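Local coordinates for dihydropyrimidine amidohydrolase (Dictyostelium discoideum, PDB 2FTW), which catalyses the reversible, zinc-dependent hydrolytic ring opening of 5,6-dihydrouracil and 5,6-dihydrothymine, the second step of reductive pyrimidine degradation, at residues 81-84 / 85-89; 201-204 / 205-209; 248-251 / 252-255; 372-375 / 376-380. One frame throughout, in Å; residues are numbered along the deposited sequence. Where two conformers were deposited one is given.

The four contacts are local ones on four separate helices of the metal-dependent amidohydrolase domain, whose core is a (beta-alpha)8-barrel, and they follow one another along the chain. Interaction 1 starts helix 82-91, interaction 2 ends helix 195-207, interaction 3 starts helix 251-262 and interaction 4 lies within helix 370-384. None touches another: the nearest atoms of interactions 1 and 4 are about 10 Å apart, whereas the centres of interactions 2 and 4 are about 41 Å apart, on opposite sides of the chain's centre. Together they shape three helix ends and one helix interior, interaction 3 directly after the zinc ligand His247 and interaction 2 at a subunit interface of the tetramer.

Interaction 1 of 4, residues 81-84 / 85-89; sequences DFDI and GTQAA
Asp83 and Gln87, one helical turn apart, meet through their polar ends at the start of helix 82-91. CG of Asp83 is anti to the backbone N (chi1 -176°), which carries the carboxylate along the helix toward Gln87, and the extended Gln87 chain brings its amide in at a steep angle, the two planes 80° apart. NE2 of Gln87 gives OD1 of Asp83 a weak hydrogen bond of 3.0 Å. The same OD1 also accepts from Asn125 ND2, so the glutamine is a secondary partner. Beneath this pair, Gln87 N donates to Asp83 O at 3.0 Å, in the carbonyl plane. On another side of the helix Thr86 folds back on the preceding turn: chi1 of 41° swings OG1 toward Phe82 O, to which it donates at 2.5 Å, a distance too short to be taken at face value, while also pairing with Asn125. Asp81 is the N-cap. Its OD1 takes Ile84 N at 3.0 Å nearly head-on to the C-O bond, and Asp83 N at 2.9 Å from above the carboxylate plane; OD2 forms a salt bridge with Lys123. The Phe82 ring packs against strand 94-101 and helix 109-121. Two amide donors of the first turn thus end on one carboxylate oxygen, whose negative charge would be expected to interact favourably with the helix dipole.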
loop_
_atom_site.group_PDB
_atom_site.type_symbol
_atom_site.label_atom_id
_atom_site.label_comp_id
_atom_site.label_asym_id
_atom_site.label_seq_id
_atom_site.Cartn_x
_atom_site.Cartn_y
_atom_site.Cartn_z
ATOM N N ASP A 81 -16.637 -38.876 -9.033
ATOM C CA ASP A 81 -18.078 -38.681 -8.863
ATOM C C ASP A 81 -18.440 -38.539 -7.380
ATOM O O ASP A 81 -17.549 -38.439 -6.537
ATOM C CB ASP A 81 -18.847 -39.827 -9.536
ATOM C CG ASP A 81 -18.774 -41.124 -8.757
ATOM O OD1 ASP A 81 -18.215 -41.120 -7.646
ATOM O OD2 ASP A 81 -19.273 -42.149 -9.250
ATOM N N PHE A 82 -19.737 -38.546 -7.063
ATOM C CA PHE A 82 -20.201 -38.290 -5.695
ATOM C C PHE A 82 -19.897 -39.399 -4.685
ATOM O O PHE A 82 -19.869 -39.157 -3.481
ATOM C CB PHE A 82 -21.706 -37.989 -5.687
ATOM C CG PHE A 82 -22.025 -36.563 -6.010
ATOM C CD1 PHE A 82 -21.616 -35.547 -5.156
ATOM C CD2 PHE A 82 -22.696 -36.227 -7.182
ATOM C CE1 PHE A 82 -21.892 -34.204 -5.457
ATOM C CE2 PHE A 82 -22.970 -34.896 -7.493
ATOM C CZ PHE A 82 -22.572 -33.886 -6.628
ATOM N N ASP A 83 -19.665 -40.611 -5.174
ATOM C CA ASP A 83 -19.324 -41.722 -4.301
ATOM C C ASP A 83 -17.808 -41.760 -4.044
ATOM O O ASP A 83 -17.347 -41.518 -2.912
ATOM C CB ASP A 83 -19.854 -43.019 -4.916
ATOM C CG ASP A 83 -19.624 -44.238 -4.036
ATOM O OD1 ASP A 83 -18.962 -44.115 -2.971
ATOM O OD2 ASP A 83 -20.109 -45.330 -4.438
ATOM N N ILE A 84 -17.031 -42.042 -5.087
ATOM C CA ILE A 84 -15.561 -42.083 -5.042
ATOM C C ILE A 84 -15.003 -40.770 -4.507
ATOM O O ILE A 84 -14.006 -40.723 -3.790
ATOM C CB ILE A 84 -14.961 -42.223 -6.474
ATOM C CG1 ILE A 84 -15.502 -43.458 -7.211
ATOM C CG2 ILE A 84 -13.428 -42.269 -6.423
ATOM C CD1 ILE A 84 -15.529 -43.296 -8.722
ATOM N N GLY A 85 -15.633 -39.676 -4.948
ATOM C CA GLY A 85 -15.239 -38.339 -4.530
ATOM C C GLY A 85 -15.339 -38.113 -3.035
ATOM O O GLY A 85 -14.414 -37.580 -2.437
ATOM N N THR A 86 -16.460 -38.506 -2.431
ATOM C CA THR A 86 -16.636 -38.368 -0.977
ATOM C C THR A 86 -15.802 -39.386 -0.179
ATOM O O THR A 86 -15.476 -39.141 0.991
ATOM C CB THR A 86 -18.123 -38.471 -0.543
ATOM O OG1 THR A 86 -18.780 -39.512 -1.269
ATOM C CG2 THR A 86 -18.841 -37.165 -0.803
ATOM N N GLN A 87 -15.434 -40.505 -0.809
ATOM C CA GLN A 87 -14.481 -41.438 -0.190
ATOM C C GLN A 87 -13.125 -40.782 -0.056
ATOM O O GLN A 87 -12.503 -40.848 0.995
ATOM C CB GLN A 87 -14.328 -42.722 -1.009
ATOM C CG GLN A 87 -15.518 -43.660 -0.952
ATOM C CD GLN A 87 -15.335 -44.885 -1.840
ATOM O OE1 GLN A 87 -14.225 -45.198 -2.250
ATOM N NE2 GLN A 87 -16.431 -45.572 -2.151
ATOM N N ALA A 88 -12.673 -40.150 -1.135
ATOM C CA ALA A 88 -11.420 -39.414 -1.137
ATOM C C ALA A 88 -11.455 -38.263 -0.126
ATOM O O ALA A 88 -10.472 -38.016 0.585
ATOM C CB ALA A 88 -11.122 -38.888 -2.528
ATOM N N ALA A 89 -12.589 -37.575 -0.038
ATOM C CA ALA A 89 -12.726 -36.482 0.916
ATOM C C ALA A 89 -12.414 -36.949 2.333
ATOM O O ALA A 89 -11.538 -36.370 2.984
ATOM C CB ALA A 89 -14.099 -35.895 0.845
#

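Interaction 2 of 4, residues 201-204 / 205-209; sequences GQKK and MLEMG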
loop_
_atom_site.group_PDB
_atom_site.type_symbol
_atom_site.label_atom_id
_atom_site.label_comp_id
_atom_site.label_asym_id
_atom_site.label_seq_id
_atom_site.Cartn_x
_atom_site.Cartn_y
_atom_site.Cartn_z
ATOM N N GLY A 201 -6.937 -13.194 -25.725
ATOM C CA GLY A 201 -5.660 -13.810 -25.401
ATOM C C GLY A 201 -5.548 -15.253 -25.883
ATOM O O GLY A 201 -4.463 -15.715 -26.243
ATOM N N GLN A 202 -6.662 -15.980 -25.850
ATOM C CA GLN A 202 -6.712 -17.341 -26.407
ATOM C C GLN A 202 -6.506 -17.296 -27.916
ATOM O O GLN A 202 -5.722 -18.063 -28.450
ATOM C CB GLN A 202 -8.030 -18.024 -26.065
ATOM C CG GLN A 202 -8.101 -18.447 -24.625
ATOM C CD GLN A 202 -9.460 -18.982 -24.195
ATOM O OE1 GLN A 202 -10.512 -18.632 -24.751
ATOM N NE2 GLN A 202 -9.441 -19.819 -23.179
ATOM N N LYS A 203 -7.205 -16.374 -28.584
ATOM C CA LYS A 203 -7.032 -16.122 -30.030
ATOM C C LYS A 203 -5.581 -15.770 -30.391
ATOM O O LYS A 203 -5.017 -16.290 -31.353
ATOM C CB LYS A 203 -7.971 -14.981 -30.479
ATOM C CG LYS A 203 -8.045 -14.761 -31.991
ATOM C CD LYS A 203 -9.089 -13.696 -32.372
ATOM C CE LYS A 203 -8.844 -13.139 -33.790
ATOM N NZ LYS A 203 -8.978 -14.163 -34.882
ATOM N N LYS A 204 -4.979 -14.889 -29.599
ATOM C CA LYS A 204 -3.597 -14.474 -29.810
ATOM C C LYS A 204 -2.592 -15.615 -29.639
ATOM O O LYS A 204 -1.687 -15.776 -30.447
ATOM C CB LYS A 204 -3.231 -13.358 -28.843
ATOM C CG LYS A 204 -1.851 -12.776 -29.107
ATOM C CD LYS A 204 -1.447 -11.780 -28.068
ATOM C CE LYS A 204 -0.170 -11.054 -28.479
ATOM N NZ LYS A 204 0.342 -10.222 -27.365
ATOM N N MET A 205 -2.731 -16.378 -28.568
ATOM C CA MET A 205 -1.760 -17.432 -28.282
ATOM C C MET A 205 -1.780 -18.497 -29.369
ATOM O O MET A 205 -0.729 -18.856 -29.892
ATOM C CB MET A 205 -2.000 -18.049 -26.900
ATOM C CG MET A 205 -1.462 -17.209 -25.734
ATOM S SD MET A 205 0.218 -16.564 -25.942
ATOM C CE MET A 205 -0.092 -14.890 -26.494
ATOM N N LEU A 206 -2.979 -18.964 -29.725
ATOM C CA LEU A 206 -3.152 -19.966 -30.783
ATOM C C LEU A 206 -2.667 -19.463 -32.153
ATOM O O LEU A 206 -2.021 -20.212 -32.877
ATOM C CB LEU A 206 -4.612 -20.421 -30.868
ATOM C CG LEU A 206 -5.177 -21.261 -29.724
ATOM C CD1 LEU A 206 -6.663 -21.438 -29.921
ATOM C CD2 LEU A 206 -4.487 -22.615 -29.622
ATOM N N GLU A 207 -2.960 -18.201 -32.489
ATOM C CA GLU A 207 -2.430 -17.545 -33.706
ATOM C C GLU A 207 -0.903 -17.462 -33.775
ATOM O O GLU A 207 -0.338 -17.370 -34.866
ATOM C CB GLU A 207 -2.972 -16.110 -33.839
ATOM C CG GLU A 207 -4.332 -16.009 -34.522
ATOM C CD GLU A 207 -4.969 -14.615 -34.433
ATOM O OE1 GLU A 207 -4.286 -13.653 -34.003
ATOM O OE2 GLU A 207 -6.165 -14.491 -34.801
ATOM N N MET A 208 -0.242 -17.428 -32.617
ATOM C CA MET A 208 1.219 -17.438 -32.547
ATOM C C MET A 208 1.786 -18.861 -32.628
ATOM O O MET A 208 3.006 -19.037 -32.630
ATOM C CB MET A 208 1.696 -16.789 -31.249
ATOM C CG MET A 208 1.526 -15.285 -31.233
ATOM S SD MET A 208 1.990 -14.500 -29.681
ATOM C CE MET A 208 3.728 -14.864 -29.616
ATOM N N GLY A 209 0.905 -19.864 -32.669
ATOM C CA GLY A 209 1.317 -21.275 -32.669
ATOM C C GLY A 209 1.652 -21.855 -31.298
ATOM O O GLY A 209 2.226 -22.951 -31.207
#
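Lys203 and Glu207 bridge the last turn of helix 195-207, which ends in a Schellman motif at Gly209. The backbone bonds come first: the N atoms of Met205 to Met208 donate to the carbonyls of Gly201 to Lys204 in the helical pattern, Leu206 N to Gln202 O at 3.2 Å and Glu207 N to Lys203 O at 3.0 Å among them. Gly209, with its positive phi of 81°, then leaves the helix, and its N returns to Leu206 O at 3.0 Å. The charged contact is a salt bridge on the exposed side of the helix between Lys203 and Glu207, four residues apart. Lys203 leaves the backbone with CG anti to N (chi1 -171°) and runs nearly straight until its last torsion turns NZ toward Glu207, whose extended chain comes to meet it. The remaining side-chain contacts are van der Waals: the methyl CE of Met205, folded back by bends in its chain, rests 3.7 Å from CD of the fully extended Lys204; CG of Met208 is 3.3 Å from Lys204 O. Met205 also packs on Leu218 of helix 214-219. A second subunit approaches this helix end: Gly209 O accepts from Lys487 NZ of that subunit, and Met208 packs on its Leu484, so the helix end takes part in the tetramer interface. Within the salt bridge, Lys203 NZ reaches Glu207 OE2 at 2.8 Å, nearly along the C-O axis of that oxygen.

Interaction 3 of 4, residues 248-251 / 252-255; sequences VQSI and GAAD
Ile251 and Asp255 run alongside each other from successive turns at the start of helix 251-262, both heading in the same direction. From its backbone, Ile251 places CB 3.0 Å from Gly252 N, the close approach of adjoining residues. In the conformer described, one of two, its CG2 branch is anti to the backbone N, a position that directs this methyl along the helix to 3.5 Å from Asp255 OD2, a contact that remains provisional. The other branch, through CG1, leads away from Asp255, and the side chain packs on Asp303 and Val309. Below the pair, Asp255 N donates to Ile251 O at 2.8 Å. Ser250 is the N-cap: its OG accepts from Ala253 N at 3.1 Å in a nearly straight bond (163°), and its carbonyl O takes Ala254 N. CG1 of Val248 approaches the same turn, 4.2 Å from CB of Ala253. This turn opens helix 251-262, after the loop that follows strand 243-245 and carries the zinc ligand His247. On one flank Ser250 and Ala253 rest on helix 223-239 through Glu225, while Ile251 and Ala254 pack on helix 306-316; Gly252 N donates to Glu222, and the backbone of Val248 is hydrogen-bonded to that of Glu270, just past the end of strand 267-269.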
loop_
_atom_site.group_PDB
_atom_site.type_symbol
_atom_site.label_atom_id
_atom_site.label_comp_id
_atom_site.label_asym_id
_atom_site.label_seq_id
_atom_site.Cartn_x
_atom_site.Cartn_y
_atom_site.Cartn_z
ATOM N N VAL A 248 -9.521 -17.852 -5.711
ATOM C CA VAL A 248 -8.566 -16.751 -5.783
ATOM C C VAL A 248 -7.180 -17.375 -5.958
ATOM O O VAL A 248 -6.644 -17.968 -5.025
ATOM C CB VAL A 248 -8.638 -15.879 -4.517
ATOM C CG1 VAL A 248 -7.590 -14.774 -4.536
ATOM C CG2 VAL A 248 -10.030 -15.281 -4.379
ATOM N N GLN A 249 -6.623 -17.263 -7.167
ATOM C CA GLN A 249 -5.398 -17.987 -7.547
ATOM C C GLN A 249 -4.143 -17.106 -7.558
ATOM O O GLN A 249 -3.024 -17.624 -7.658
ATOM C CB GLN A 249 -5.566 -18.603 -8.944
ATOM C CG GLN A 249 -6.532 -19.771 -9.039
ATOM C CD GLN A 249 -5.862 -21.100 -8.814
ATOM O OE1 GLN A 249 -5.658 -21.510 -7.671
ATOM N NE2 GLN A 249 -5.484 -21.774 -9.911
ATOM N N SER A 250 -4.320 -15.788 -7.459
ATOM C CA SER A 250 -3.215 -14.863 -7.688
ATOM C C SER A 250 -2.980 -13.808 -6.585
ATOM O O SER A 250 -3.888 -13.424 -5.850
ATOM C CB SER A 250 -3.424 -14.170 -9.040
ATOM O OG SER A 250 -4.169 -12.964 -8.915
ATOM N N ILE A 251 -1.738 -13.346 -6.511
ATOM C CA ILE A 251 -1.329 -12.263 -5.607
ATOM C C ILE A 251 -2.159 -11.013 -5.867
ATOM O O ILE A 251 -2.722 -10.419 -4.945
ATOM C CB ILE A 251 0.191 -11.910 -5.789
ATOM C CG1 ILE A 251 1.073 -13.006 -5.186
ATOM C CG2 ILE A 251 0.534 -10.555 -5.152
ATOM C CD1 ILE A 251 2.551 -12.883 -5.500
ATOM N N GLY A 252 -2.208 -10.612 -7.135
ATOM C CA GLY A 252 -2.945 -9.417 -7.552
ATOM C C GLY A 252 -4.393 -9.393 -7.099
ATOM O O GLY A 252 -4.877 -8.375 -6.601
ATOM N N ALA A 253 -5.084 -10.520 -7.279
ATOM C CA ALA A 253 -6.489 -10.638 -6.902
ATOM C C ALA A 253 -6.634 -10.659 -5.387
ATOM O O ALA A 253 -7.564 -10.064 -4.835
ATOM C CB ALA A 253 -7.107 -11.893 -7.530
ATOM N N ALA A 254 -5.700 -11.319 -4.708
ATOM C CA ALA A 254 -5.677 -11.315 -3.234
ATOM C C ALA A 254 -5.482 -9.909 -2.657
ATOM O O ALA A 254 -6.165 -9.522 -1.682
ATOM C CB ALA A 254 -4.621 -12.235 -2.727
ATOM N N ASP A 255 -4.569 -9.157 -3.267
ATOM C CA ASP A 255 -4.311 -7.759 -2.904
ATOM C C ASP A 255 -5.535 -6.884 -3.076
ATOM O O ASP A 255 -5.798 -6.027 -2.238
ATOM C CB ASP A 255 -3.200 -7.141 -3.777
ATOM C CG ASP A 255 -1.799 -7.723 -3.505
ATOM O OD1 ASP A 255 -1.587 -8.407 -2.465
ATOM O OD2 ASP A 255 -0.908 -7.483 -4.367
#

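Interaction 4 of 4, residues 372-375 / 376-380; sequences QFVR and ATSSE
Arg375 packs along Glu380 by its aliphatic part, CG lying 3.8 Å from CB of Glu380, and the two side chains run side by side with their flat groups turned 59° apart. The charged ends bind elsewhere: Arg375 NH2 donates to the carbonyls of Leu314 and Asp320, and Glu380 OE1 pairs with Arg383. Beneath them Glu380 N donates to Arg375 O at 3.2 Å, in the carbonyl plane and on a lone pair, a bond spanning five residues rather than four. Ala376, next in the chain after Arg375, gives its N to Gln372 O and sets its CB 3.3 Å from that oxygen. Thr377 turns OG1 back to Phe373 O at 2.8 Å, since chi1 of 63° holds the hydroxyl over the preceding turn, and its CG2 makes a CH-pi contact over one face of the Phe373 ring, 4.0 Å from the centroid. That ring also meets Trp359 edge-to-face. Val374 O collects three backbone donors: Ser378 N at 2.8 Å, Ser379 N at 3.2 Å and Thr377 N, the last from above the carbonyl plane. The i to i+5 bonds, from Ser379 and Glu380, mark a wider pi-type turn at 376-379, in a largely buried part of helix 370-384 packed on strand 57-64 and helix 354-363.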
loop_
_atom_site.group_PDB
_atom_site.type_symbol
_atom_site.label_atom_id
_atom_site.label_comp_id
_atom_site.label_asym_id
_atom_site.label_seq_id
_atom_site.Cartn_x
_atom_site.Cartn_y
_atom_site.Cartn_z
ATOM N N GLN A 372 -6.172 -21.386 13.739
ATOM C CA GLN A 372 -6.339 -20.743 12.432
ATOM C C GLN A 372 -6.481 -21.777 11.314
ATOM O O GLN A 372 -7.096 -21.504 10.278
ATOM C CB GLN A 372 -5.180 -19.799 12.126
ATOM C CG GLN A 372 -5.044 -18.661 13.129
ATOM C CD GLN A 372 -3.828 -17.795 12.893
ATOM O OE1 GLN A 372 -2.775 -18.269 12.461
ATOM N NE2 GLN A 372 -3.968 -16.501 13.189
ATOM N N PHE A 373 -5.917 -22.964 11.516
ATOM C CA PHE A 373 -6.106 -24.049 10.555
ATOM C C PHE A 373 -7.546 -24.569 10.553
ATOM O O PHE A 373 -8.118 -24.844 9.495
ATOM C CB PHE A 373 -5.111 -25.184 10.836
ATOM C CG PHE A 373 -5.378 -26.421 10.046
ATOM C CD1 PHE A 373 -6.223 -27.411 10.553
ATOM C CD2 PHE A 373 -4.798 -26.600 8.796
ATOM C CE1 PHE A 373 -6.481 -28.564 9.838
ATOM C CE2 PHE A 373 -5.051 -27.760 8.068
ATOM C CZ PHE A 373 -5.892 -28.749 8.602
ATOM N N VAL A 374 -8.142 -24.711 11.728
ATOM C CA VAL A 374 -9.537 -25.119 11.806
ATOM C C VAL A 374 -10.466 -24.059 11.182
ATOM O O VAL A 374 -11.369 -24.394 10.398
ATOM C CB VAL A 374 -9.921 -25.506 13.257
ATOM C CG1 VAL A 374 -11.407 -25.634 13.432
ATOM C CG2 VAL A 374 -9.253 -26.818 13.621
ATOM N N ARG A 375 -10.215 -22.787 11.485
ATOM C CA ARG A 375 -10.961 -21.695 10.842
ATOM C C ARG A 375 -10.895 -21.795 9.330
ATOM O O ARG A 375 -11.914 -21.794 8.668
ATOM C CB ARG A 375 -10.400 -20.342 11.254
ATOM C CG ARG A 375 -11.252 -19.176 10.835
ATOM C CD ARG A 375 -10.426 -17.976 10.541
ATOM N NE ARG A 375 -10.028 -17.950 9.141
ATOM C CZ ARG A 375 -8.860 -17.518 8.685
ATOM N NH1 ARG A 375 -7.904 -17.076 9.509
ATOM N NH2 ARG A 375 -8.647 -17.548 7.380
ATOM N N ALA A 376 -9.673 -21.865 8.802
ATOM C CA ALA A 376 -9.418 -21.962 7.359
ATOM C C ALA A 376 -9.994 -23.222 6.644
ATOM O O ALA A 376 -10.231 -23.188 5.427
ATOM C CB ALA A 376 -7.938 -21.881 7.117
ATOM N N THR A 377 -10.209 -24.320 7.381
ATOM C CA THR A 377 -10.661 -25.573 6.769
ATOM C C THR A 377 -12.089 -26.039 7.117
ATOM O O THR A 377 -12.592 -26.951 6.477
ATOM C CB THR A 377 -9.718 -26.735 7.097
ATOM O OG1 THR A 377 -9.704 -26.978 8.510
ATOM C CG2 THR A 377 -8.322 -26.457 6.581
ATOM N N SER A 378 -12.728 -25.446 8.125
ATOM C CA SER A 378 -14.114 -25.794 8.439
ATOM C C SER A 378 -14.965 -24.636 8.969
ATOM O O SER A 378 -15.984 -24.302 8.381
ATOM C CB SER A 378 -14.175 -26.961 9.425
ATOM O OG SER A 378 -13.499 -26.676 10.630
ATOM N N SER A 379 -14.544 -24.043 10.078
ATOM C CA SER A 379 -15.430 -23.201 10.877
ATOM C C SER A 379 -15.891 -21.926 10.161
ATOM O O SER A 379 -17.038 -21.505 10.317
ATOM C CB SER A 379 -14.762 -22.858 12.221
ATOM O OG SER A 379 -14.365 -24.045 12.906
ATOM N N GLU A 380 -15.007 -21.322 9.371
ATOM C CA GLU A 380 -15.348 -20.092 8.660
ATOM C C GLU A 380 -16.250 -20.360 7.449
ATOM O O GLU A 380 -17.202 -19.613 7.183
ATOM C CB GLU A 380 -14.080 -19.344 8.239
ATOM C CG GLU A 380 -14.317 -17.895 7.844
ATOM C CD GLU A 380 -15.031 -17.098 8.930
ATOM O OE1 GLU A 380 -14.609 -17.175 10.109
ATOM O OE2 GLU A 380 -16.023 -16.401 8.609
#